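Local structure of cellulase (Xanthomonas axonopodis pv. citri, 4W7W) at residues A[55-66]-A[94-103]; A[164-175]-A[208-219]. The protein probably hydrolyses the beta-1,4-glycosidic bonds of cellulose and its oligosaccharides, as a family 5 glycoside hydrolase with an (alpha/beta)8-barrel fold. All blocks are in the same frame, centred on the assembly; numbering follows the deposited sequence. Where two conformers were deposited one is given.

How the contacts relate
Both contacts belong to the outer layer of one (alpha/beta)8 barrel, the centre of contact 1 about 16 Å and that of contact 2 about 17 Å from the centre of the chain. Their centres lie 28 Å apart and their nearest atoms about 13 Å apart, and they do not touch. Contact 1 joins the helices that precede the second and third barrel strands; contact 2 joins helix 160-176, which precedes the fifth strand, to the chain that leads into the sixth. Each thus ties successive beta-alpha units together. The bound sugars are not part of either interface: the side chain of Ile66, in contact 1, is about 14 Å from a beta-D-glucopyranose.

Contact 1: residues A[55-66]-A[94-103]; sequences FSYFAGKGMNTI and SLEAAKANKQ
Phe55 and Gln103 are the main side chains of a contact between two neighbouring outer helices of the (alpha/beta)8 barrel, 52-60 and 85-100, just before their chains enter the parallel strands 65-70 and 104-109. The axes of the short helical segments come within 9.7 Å of each other, their N-to-C directions 29° apart, and the Phe55 ring bridges the gap. Ala97 CB sits over one face of that ring, offset toward its rim, in a CH-pi contact 3.9 Å from the centroid. Ala98 CB approaches Phe55 CE2, and Ser94 lies beyond CZ. With its CG beside the backbone N (chi1 -67°), Phe55 points its ring at this small-residue surface.

Both helices end in Schellman motifs, with Gly62 and Lys102 at positive phi. Beyond the second, Gln103 reaches back between the helix and strand of 55-66, its chain extended past CG (chi2 163°). Gln103 NE2 donates to Met63 O at 3.2 Å, nearly straight and in the amide plane, and to Phe55 O at 3.1 Å, more bent and tilted from that plane. Phe55 O also accepts from Ala59 N within its own helix. One amide therefore links a helical carbonyl to one in the following loop.

Nearer the surface, Asn101 packs against Ser56 and Ala59 while its ND2 bonds Ala97 O, which Asn101 N approaches from the opposite face. The buried Gln103 OE1 has no hydrogen-bonding partner in the model; it lies in plane at the Phe55 ring edge, 3.4 Å from Phe55 CD2.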
loop_
_atom_site.group_PDB
_atom_site.type_symbol
_atom_site.label_atom_id
_atom_site.label_comp_id
_atom_site.label_asym_id
_atom_site.label_seq_id
_atom_site.Cartn_x
_atom_site.Cartn_y
_atom_site.Cartn_z
ATOM N N PHE A 55 -4.247 16.206 3.391
ATOM C CA PHE A 55 -3.596 16.239 2.085
ATOM C C PHE A 55 -2.688 17.457 1.963
ATOM O O PHE A 55 -1.541 17.346 1.536
ATOM C CB PHE A 55 -4.625 16.223 0.951
ATOM C CG PHE A 55 -5.397 14.941 0.862
ATOM C CD1 PHE A 55 -6.532 14.748 1.641
ATOM C CD2 PHE A 55 -4.985 13.914 0.034
ATOM C CE1 PHE A 55 -7.246 13.561 1.561
ATOM C CE2 PHE A 55 -5.699 12.734 -0.040
ATOM C CZ PHE A 55 -6.819 12.552 0.737
ATOM N N SER A 56 -3.199 18.627 2.342
ATOM C CA SER A 56 -2.390 19.836 2.206
ATOM C C SER A 56 -1.186 19.835 3.157
ATOM O O SER A 56 -0.116 20.296 2.785
ATOM C CB SER A 56 -3.234 21.099 2.359
ATOM O OG SER A 56 -3.948 21.109 3.561
ATOM N N TYR A 57 -1.351 19.312 4.364
ATOM C CA TYR A 57 -0.229 19.216 5.296
ATOM C C TYR A 57 0.890 18.382 4.684
ATOM O O TYR A 57 2.054 18.807 4.649
ATOM C CB TYR A 57 -0.653 18.599 6.629
ATOM C CG TYR A 57 0.549 18.323 7.507
ATOM C CD1 TYR A 57 1.162 19.337 8.221
ATOM C CD2 TYR A 57 1.103 17.052 7.566
ATOM C CE1 TYR A 57 2.282 19.084 8.990
ATOM C CE2 TYR A 57 2.222 16.794 8.328
ATOM C CZ TYR A 57 2.813 17.804 9.041
ATOM O OH TYR A 57 3.926 17.495 9.803
ATOM N N PHE A 58 0.564 17.202 4.181
ATOM C CA PHE A 58 1.622 16.349 3.638
ATOM C C PHE A 58 2.210 16.913 2.355
ATOM O O PHE A 58 3.403 16.810 2.134
ATOM C CB PHE A 58 1.149 14.887 3.538
ATOM C CG PHE A 58 0.994 14.269 4.893
ATOM C CD1 PHE A 58 2.135 14.026 5.660
ATOM C CD2 PHE A 58 -0.246 14.053 5.482
ATOM C CE1 PHE A 58 2.036 13.561 6.952
ATOM C CE2 PHE A 58 -0.353 13.595 6.778
ATOM C CZ PHE A 58 0.793 13.363 7.526
ATOM N N ALA A 59 1.387 17.544 1.519
ATOM C CA ALA A 59 1.913 18.228 0.344
ATOM C C ALA A 59 2.926 19.289 0.742
ATOM O O ALA A 59 3.951 19.455 0.073
ATOM C CB ALA A 59 0.808 18.848 -0.470
ATOM N N GLY A 60 2.646 20.011 1.820
ATOM C CA GLY A 60 3.550 21.053 2.318
ATOM C C GLY A 60 4.876 20.526 2.818
ATOM O O GLY A 60 5.849 21.259 2.874
ATOM N N LYS A 61 4.929 19.241 3.150
ATOM C CA LYS A 61 6.169 18.564 3.513
ATOM C C LYS A 61 6.865 17.930 2.331
ATOM O O LYS A 61 7.876 17.255 2.527
ATOM C CB LYS A 61 5.884 17.500 4.564
ATOM C CG LYS A 61 5.357 18.062 5.857
ATOM C CD LYS A 61 6.296 19.137 6.359
ATOM C CE LYS A 61 6.037 19.512 7.787
ATOM N NZ LYS A 61 7.041 20.526 8.201
ATOM N N GLY A 62 6.336 18.128 1.121
ATOM C CA GLY A 62 6.981 17.621 -0.086
ATOM C C GLY A 62 6.442 16.296 -0.570
ATOM O O GLY A 62 6.966 15.732 -1.523
ATOM N N MET A 63 5.387 15.810 0.050
ATOM C CA MET A 63 4.912 14.506 -0.317
ATOM C C MET A 63 3.862 14.569 -1.385
ATOM O O MET A 63 2.846 15.263 -1.247
ATOM C CB MET A 63 4.423 13.813 0.901
ATOM C CG MET A 63 5.610 13.511 1.770
ATOM S SD MET A 63 4.997 12.901 3.304
ATOM C CE MET A 63 6.518 12.299 4.026
ATOM N N ASN A 64 4.125 13.844 -2.464
ATOM C CA ASN A 64 3.257 13.869 -3.627
ATOM C C ASN A 64 2.382 12.654 -3.761
ATOM O O ASN A 64 1.710 12.518 -4.770
ATOM C CB ASN A 64 4.071 14.068 -4.910
ATOM C CG ASN A 64 4.836 12.832 -5.314
ATOM O OD1 ASN A 64 4.979 11.901 -4.520
ATOM N ND2 ASN A 64 5.298 12.803 -6.550
ATOM N N THR A 65 2.352 11.771 -2.755
ATOM C CA THR A 65 1.609 10.520 -2.874
ATOM C C THR A 65 0.917 10.201 -1.564
ATOM O O THR A 65 1.526 10.268 -0.498
ATOM C CB THR A 65 2.542 9.360 -3.263
ATOM O OG1 THR A 65 3.191 9.679 -4.496
ATOM C CG2 THR A 65 1.785 8.066 -3.472
ATOM N N ILE A 66 -0.352 9.835 -1.669
ATOM C CA ILE A 66 -1.132 9.377 -0.530
ATOM C C ILE A 66 -1.629 7.967 -0.820
ATOM O O ILE A 66 -2.249 7.732 -1.869
ATOM C CB ILE A 66 -2.334 10.295 -0.293
ATOM C CG1 ILE A 66 -1.883 11.717 0.068
ATOM C CG2 ILE A 66 -3.265 9.708 0.761
ATOM C CD1 ILE A 66 -1.070 11.855 1.324
ATOM N N SER A 94 -11.778 12.259 -1.543
ATOM C CA SER A 94 -10.343 12.209 -1.276
ATOM C C SER A 94 -9.519 12.476 -2.536
ATOM O O SER A 94 -8.495 13.153 -2.478
ATOM C CB SER A 94 -9.937 10.864 -0.662
ATOM O OG SER A 94 -10.501 10.690 0.625
ATOM N N LEU A 95 -9.958 11.928 -3.668
ATOM C CA LEU A 95 -9.258 12.168 -4.917
ATOM C C LEU A 95 -9.264 13.650 -5.292
ATOM O O LEU A 95 -8.250 14.156 -5.771
ATOM C CB LEU A 95 -9.874 11.328 -6.016
ATOM C CG LEU A 95 -9.274 11.513 -7.410
ATOM C CD1 LEU A 95 -7.774 11.257 -7.448
ATOM C CD2 LEU A 95 -10.009 10.606 -8.370
ATOM N N GLU A 96 -10.378 14.345 -5.079
ATOM C CA GLU A 96 -10.391 15.781 -5.338
ATOM C C GLU A 96 -9.323 16.490 -4.521
ATOM O O GLU A 96 -8.639 17.383 -5.028
ATOM C CB GLU A 96 -11.767 16.405 -5.043
ATOM C CG GLU A 96 -12.858 16.040 -6.034
ATOM C CD GLU A 96 -14.114 16.896 -5.931
ATOM O OE1 GLU A 96 -14.060 18.050 -5.409
ATOM O OE2 GLU A 96 -15.145 16.399 -6.435
ATOM N N ALA A 97 -9.193 16.110 -3.253
ATOM C CA ALA A 97 -8.205 16.748 -2.392
ATOM C C ALA A 97 -6.791 16.438 -2.862
ATOM O O ALA A 97 -5.922 17.329 -2.900
ATOM C CB ALA A 97 -8.387 16.303 -0.958
ATOM N N ALA A 98 -6.534 15.176 -3.198
ATOM C CA ALA A 98 -5.215 14.803 -3.718
ATOM C C ALA A 98 -4.883 15.603 -4.969
ATOM O O ALA A 98 -3.822 16.199 -5.072
ATOM C CB ALA A 98 -5.148 13.307 -3.998
ATOM N N LYS A 99 -5.819 15.663 -5.914
ATOM C CA LYS A 99 -5.562 16.386 -7.145
ATOM C C LYS A 99 -5.295 17.865 -6.914
ATOM O O LYS A 99 -4.398 18.453 -7.520
ATOM C CB LYS A 99 -6.718 16.202 -8.127
ATOM C CG LYS A 99 -6.775 14.820 -8.755
ATOM C CD LYS A 99 -8.108 14.546 -9.448
ATOM C CE LYS A 99 -8.467 15.572 -10.507
ATOM N NZ LYS A 99 -9.680 15.139 -11.250
ATOM N N ALA A 100 -6.052 18.467 -6.009
ATOM C CA ALA A 100 -5.882 19.883 -5.735
ATOM C C ALA A 100 -4.520 20.183 -5.137
ATOM O O ALA A 100 -4.009 21.278 -5.301
ATOM C CB ALA A 100 -6.974 20.373 -4.808
ATOM N N ASN A 101 -3.941 19.187 -4.460
ATOM C CA ASN A 101 -2.628 19.297 -3.855
ATOM C C ASN A 101 -1.521 18.634 -4.674
ATOM O O ASN A 101 -0.408 18.428 -4.186
ATOM C CB ASN A 101 -2.684 18.730 -2.437
ATOM C CG ASN A 101 -3.465 19.645 -1.519
ATOM O OD1 ASN A 101 -2.919 20.623 -1.005
ATOM N ND2 ASN A 101 -4.755 19.379 -1.352
ATOM N N LYS A 102 -1.819 18.353 -5.937
ATOM C CA LYS A 102 -0.849 17.796 -6.876
ATOM C C LYS A 102 -0.259 16.475 -6.377
ATOM O O LYS A 102 0.923 16.173 -6.548
ATOM C CB LYS A 102 0.221 18.814 -7.248
ATOM C CG LYS A 102 -0.350 20.122 -7.793
ATOM C CD LYS A 102 0.742 21.079 -8.231
ATOM C CE LYS A 102 0.183 22.452 -8.571
ATOM N NZ LYS A 102 1.201 23.324 -9.222
ATOM N N GLN A 103 -1.124 15.664 -5.785
ATOM C CA GLN A 103 -0.744 14.341 -5.287
ATOM C C GLN A 103 -1.387 13.225 -6.092
ATOM O O GLN A 103 -2.485 13.361 -6.636
ATOM C CB GLN A 103 -1.182 14.188 -3.822
ATOM C CG GLN A 103 -0.408 15.077 -2.884
ATOM C CD GLN A 103 -1.061 15.271 -1.531
ATOM O OE1 GLN A 103 -2.277 15.359 -1.422
ATOM N NE2 GLN A 103 -0.246 15.399 -0.495
#

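Contact 2: residues A[164-175]-A[208-219]; sequences ANAAQGTITAIR and ALEILKDPGNNL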
loop_
_atom_site.group_PDB
_atom_site.type_symbol
_atom_site.label_atom_id
_atom_site.label_comp_id
_atom_site.label_asym_id
_atom_site.label_seq_id
_atom_site.Cartn_x
_atom_site.Cartn_y
_atom_site.Cartn_z
ATOM N N ALA A 164 -0.550 -15.373 -7.369
ATOM C CA ALA A 164 -0.159 -14.841 -8.668
ATOM C C ALA A 164 -1.267 -15.002 -9.705
ATOM O O ALA A 164 -1.497 -14.102 -10.505
ATOM C CB ALA A 164 1.124 -15.487 -9.153
ATOM N N ASN A 165 -1.957 -16.134 -9.686
ATOM C CA ASN A 165 -3.099 -16.328 -10.582
ATOM C C ASN A 165 -4.197 -15.307 -10.309
ATOM O O ASN A 165 -4.769 -14.729 -11.229
ATOM C CB ASN A 165 -3.661 -17.755 -10.430
ATOM C CG ASN A 165 -4.967 -17.969 -11.185
ATOM O OD1 ASN A 165 -6.051 -17.996 -10.580
ATOM N ND2 ASN A 165 -4.883 -18.091 -12.488
ATOM N N ALA A 166 -4.506 -15.085 -9.032
ATOM C CA ALA A 166 -5.520 -14.095 -8.670
ATOM C C ALA A 166 -5.096 -12.707 -9.121
ATOM O O ALA A 166 -5.913 -11.939 -9.656
ATOM C CB ALA A 166 -5.778 -14.106 -7.169
ATOM N N ALA A 167 -3.820 -12.375 -8.920
ATOM C CA ALA A 167 -3.299 -11.087 -9.350
ATOM C C ALA A 167 -3.362 -10.949 -10.872
ATOM O O ALA A 167 -3.742 -9.895 -11.377
ATOM C CB ALA A 167 -1.877 -10.925 -8.845
ATOM N N GLN A 168 -2.999 -11.997 -11.594
ATOM C CA GLN A 168 -3.083 -11.956 -13.050
ATOM C C GLN A 168 -4.509 -11.661 -13.508
ATOM O O GLN A 168 -4.746 -10.838 -14.401
ATOM C CB GLN A 168 -2.599 -13.266 -13.672
ATOM C CG GLN A 168 -2.647 -13.231 -15.195
ATOM C CD GLN A 168 -1.683 -12.223 -15.771
ATOM O OE1 GLN A 168 -0.470 -12.448 -15.743
ATOM N NE2 GLN A 168 -2.199 -11.098 -16.254
ATOM N N GLY A 169 -5.465 -12.367 -12.927
ATOM C CA GLY A 169 -6.854 -12.150 -13.307
ATOM C C GLY A 169 -7.283 -10.716 -13.053
ATOM O O GLY A 169 -8.042 -10.134 -13.825
ATOM N N THR A 170 -6.789 -10.142 -11.976
ATOM C CA THR A 170 -7.127 -8.778 -11.634
ATOM C C THR A 170 -6.489 -7.766 -12.593
ATOM O O THR A 170 -7.148 -6.827 -13.045
ATOM C CB THR A 170 -6.691 -8.532 -10.191
ATOM O OG1 THR A 170 -7.408 -9.416 -9.326
ATOM C CG2 THR A 170 -7.006 -7.126 -9.769
ATOM N N ILE A 171 -5.208 -7.950 -12.897
ATOM C CA ILE A 171 -4.521 -7.101 -13.876
ATOM C C ILE A 171 -5.259 -7.148 -15.209
ATOM O O ILE A 171 -5.549 -6.120 -15.821
ATOM C CB ILE A 171 -3.062 -7.546 -14.037
ATOM C CG1 ILE A 171 -2.259 -7.247 -12.764
ATOM C CG2 ILE A 171 -2.425 -6.902 -15.247
ATOM C CD1 ILE A 171 -0.982 -8.057 -12.681
ATOM N N THR A 172 -5.596 -8.345 -15.654
ATOM C CA THR A 172 -6.294 -8.523 -16.916
ATOM C C THR A 172 -7.621 -7.777 -16.897
ATOM O O THR A 172 -7.973 -7.091 -17.863
ATOM C CB THR A 172 -6.457 -10.015 -17.213
ATOM O OG1 THR A 172 -5.148 -10.547 -17.432
ATOM C CG2 THR A 172 -7.366 -10.273 -18.405
ATOM N N ALA A 173 -8.376 -7.940 -15.819
ATOM C CA ALA A 173 -9.673 -7.278 -15.689
ATOM C C ALA A 173 -9.532 -5.762 -15.783
ATOM O O ALA A 173 -10.335 -5.082 -16.439
ATOM C CB ALA A 173 -10.358 -7.682 -14.399
ATOM N N ILE A 174 -8.531 -5.214 -15.117
ATOM C CA ILE A 174 -8.310 -3.778 -15.157
ATOM C C ILE A 174 -7.986 -3.351 -16.586
ATOM O O ILE A 174 -8.546 -2.381 -17.090
ATOM C CB ILE A 174 -7.186 -3.370 -14.187
ATOM C CG1 ILE A 174 -7.672 -3.540 -12.731
ATOM C CG2 ILE A 174 -6.696 -1.947 -14.461
ATOM C CD1 ILE A 174 -6.555 -3.529 -11.694
ATOM N N ARG A 175 -7.082 -4.058 -17.252
ATOM C CA ARG A 175 -6.679 -3.622 -18.586
ATOM C C ARG A 175 -7.783 -3.755 -19.622
ATOM O O ARG A 175 -7.837 -2.968 -20.556
ATOM C CB ARG A 175 -5.395 -4.326 -19.010
ATOM C CG ARG A 175 -4.200 -4.043 -18.111
ATOM C CD ARG A 175 -3.910 -2.556 -18.022
ATOM N NE ARG A 175 -2.687 -2.327 -17.272
ATOM C CZ ARG A 175 -2.457 -1.303 -16.457
ATOM N NH1 ARG A 175 -3.358 -0.352 -16.275
ATOM N NH2 ARG A 175 -1.317 -1.274 -15.805
ATOM N N ALA A 208 7.014 -17.054 -8.318
ATOM C CA ALA A 208 5.625 -17.096 -8.751
ATOM C C ALA A 208 5.263 -15.892 -9.606
ATOM O O ALA A 208 4.494 -16.003 -10.559
ATOM C CB ALA A 208 4.712 -17.154 -7.550
ATOM N N LEU A 209 5.788 -14.719 -9.267
ATOM C CA LEU A 209 5.347 -13.484 -9.903
ATOM C C LEU A 209 6.089 -13.191 -11.188
ATOM O O LEU A 209 5.686 -12.293 -11.926
ATOM C CB LEU A 209 5.457 -12.316 -8.930
ATOM C CG LEU A 209 4.459 -12.439 -7.788
ATOM C CD1 LEU A 209 4.808 -11.459 -6.686
ATOM C CD2 LEU A 209 3.012 -12.229 -8.227
ATOM N N GLU A 210 7.128 -13.955 -11.500
ATOM C CA GLU A 210 7.739 -13.874 -12.822
ATOM C C GLU A 210 6.765 -14.208 -13.964
ATOM O O GLU A 210 6.983 -13.831 -15.108
ATOM C CB GLU A 210 8.975 -14.768 -12.855
ATOM C CG GLU A 210 10.083 -14.057 -12.122
ATOM C CD GLU A 210 11.230 -14.930 -11.645
ATOM O OE1 GLU A 210 11.423 -16.053 -12.153
ATOM O OE2 GLU A 210 11.975 -14.460 -10.741
ATOM N N ILE A 211 5.696 -14.918 -13.641
ATOM C CA ILE A 211 4.731 -15.335 -14.649
ATOM C C ILE A 211 3.853 -14.173 -15.104
ATOM O O ILE A 211 3.228 -14.261 -16.156
ATOM C CB ILE A 211 3.809 -16.485 -14.145
ATOM C CG1 ILE A 211 2.702 -15.964 -13.233
ATOM C CG2 ILE A 211 4.591 -17.606 -13.492
ATOM C CD1 ILE A 211 1.868 -17.063 -12.664
ATOM N N LEU A 212 3.764 -13.099 -14.318
ATOM C CA LEU A 212 2.756 -12.095 -14.606
ATOM C C LEU A 212 3.017 -11.333 -15.884
ATOM O O LEU A 212 4.152 -11.006 -16.199
ATOM C CB LEU A 212 2.645 -11.070 -13.493
ATOM C CG LEU A 212 2.095 -11.550 -12.166
ATOM C CD1 LEU A 212 1.981 -10.348 -11.245
ATOM C CD2 LEU A 212 0.742 -12.208 -12.292
ATOM N N LYS A 213 1.923 -11.027 -16.570
ATOM C CA LYS A 213 1.948 -10.198 -17.760
ATOM C C LYS A 213 0.937 -9.080 -17.616
ATOM O O LYS A 213 -0.224 -9.308 -17.277
ATOM C CB LYS A 213 1.621 -11.028 -19.007
ATOM C CG LYS A 213 2.634 -12.125 -19.318
ATOM C CD LYS A 213 2.197 -12.930 -20.537
ATOM C CE LYS A 213 1.356 -14.130 -20.119
ATOM N NZ LYS A 213 0.705 -14.805 -21.279
ATOM N N ASP A 214 1.390 -7.867 -17.891
ATOM C CA ASP A 214 0.504 -6.713 -17.927
ATOM C C ASP A 214 0.487 -6.193 -19.351
ATOM O O ASP A 214 1.468 -5.598 -19.801
ATOM C CB ASP A 214 1.015 -5.623 -16.999
ATOM C CG ASP A 214 0.154 -4.370 -17.034
ATOM O OD1 ASP A 214 -0.890 -4.373 -17.728
ATOM O OD2 ASP A 214 0.538 -3.378 -16.388
ATOM N N PRO A 215 -0.630 -6.401 -20.074
ATOM C CA PRO A 215 -0.650 -5.912 -21.452
ATOM C C PRO A 215 -0.578 -4.385 -21.578
ATOM O O PRO A 215 -0.294 -3.884 -22.657
ATOM C CB PRO A 215 -1.961 -6.472 -22.013
ATOM C CG PRO A 215 -2.821 -6.681 -20.818
ATOM C CD PRO A 215 -1.895 -7.047 -19.691
ATOM N N GLY A 216 -0.831 -3.672 -20.480
ATOM C CA GLY A 216 -0.683 -2.223 -20.439
ATOM C C GLY A 216 0.705 -1.747 -20.038
ATOM O O GLY A 216 0.947 -0.550 -20.004
ATOM N N ASN A 217 1.605 -2.685 -19.706
ATOM C CA ASN A 217 2.988 -2.358 -19.340
ATOM C C ASN A 217 3.089 -1.194 -18.360
ATOM O O ASN A 217 3.844 -0.239 -18.587
ATOM C CB ASN A 217 3.842 -2.064 -20.580
ATOM C CG ASN A 217 5.331 -2.073 -20.268
ATOM O OD1 ASN A 217 5.766 -2.623 -19.243
ATOM N ND2 ASN A 217 6.115 -1.437 -21.130
ATOM N N ASN A 218 2.336 -1.270 -17.272
ATOM C CA ASN A 218 2.402 -0.234 -16.255
ATOM C C ASN A 218 2.102 -0.814 -14.881
ATOM O O ASN A 218 1.084 -0.521 -14.246
ATOM C CB ASN A 218 1.490 0.939 -16.583
ATOM C CG ASN A 218 1.853 2.179 -15.807
ATOM O OD1 ASN A 218 2.989 2.319 -15.348
ATOM N ND2 ASN A 218 0.903 3.088 -15.650
ATOM N N LEU A 219 3.062 -1.622 -14.438
ATOM C CA LEU A 219 2.976 -2.392 -13.212
ATOM C C LEU A 219 4.171 -2.062 -12.332
ATOM O O LEU A 219 5.255 -1.787 -12.842
ATOM C CB LEU A 219 3.094 -3.857 -13.622
ATOM C CG LEU A 219 2.621 -4.973 -12.738
ATOM C CD1 LEU A 219 1.129 -4.783 -12.541
ATOM C CD2 LEU A 219 2.882 -6.319 -13.414
#
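Gln168 and Arg175 fasten one side of helix 160-176 to the chain running from the end of helix 205-209 into barrel strand 219-226, an outer-layer contact of the (alpha/beta)8 barrel. Gln168 bonds both backbone polar groups of Lys213: Gln168 OE1 accepts from Lys213 N at 2.9 Å on an in-plane lone pair, and Gln168 NE2 donates to Lys213 O at 2.9 Å, also in plane. Both bonds are nearly straight. CG anti to the backbone N (chi1 -179°) and a bend at chi2 (65°) help bring the amide alongside Lys213, where it gives one donor and one acceptor, as a paired strand residue can.

Two turns farther along the helix, Arg175 meets Asp214 side-on in a salt bridge, with the guanidinium and carboxylate planes only 13° apart. Arg175 NE reaches Asp214 OD1 at 2.8 Å on the syn lone pair, while Arg175 NH2 reaches Asp214 OD2 at 2.9 Å. Each carboxylate oxygen takes a second bond from above its plane: Gly216 N donates to OD1, closing an Asx turn, and Asn218 N donates to OD2. Arg175 NH1 is satisfied by the carbonyls of Ala179 and Asn181, and Asn218 ND2 by Lys180 O.

Between these polar grips, Ile171 CD1 packs against Leu212 CD1 and Leu219 CD1. Ala164 CB rests against Leu209 CD2 and Ile211 CD1 at the start of the segment; at the other end, beside the salt bridge, Pro215 CG packs on Arg175 CB.

Four bonds from four different nitrogens should stabilise the charged form of Asp214 and fix its rotation. Gln168 and Arg175 thus hold the chain between helix 205-209 and strand 219-226 at Lys213 and Asp214, while Asp214 also fixes its own turn through Gly216 N and Asn218 N.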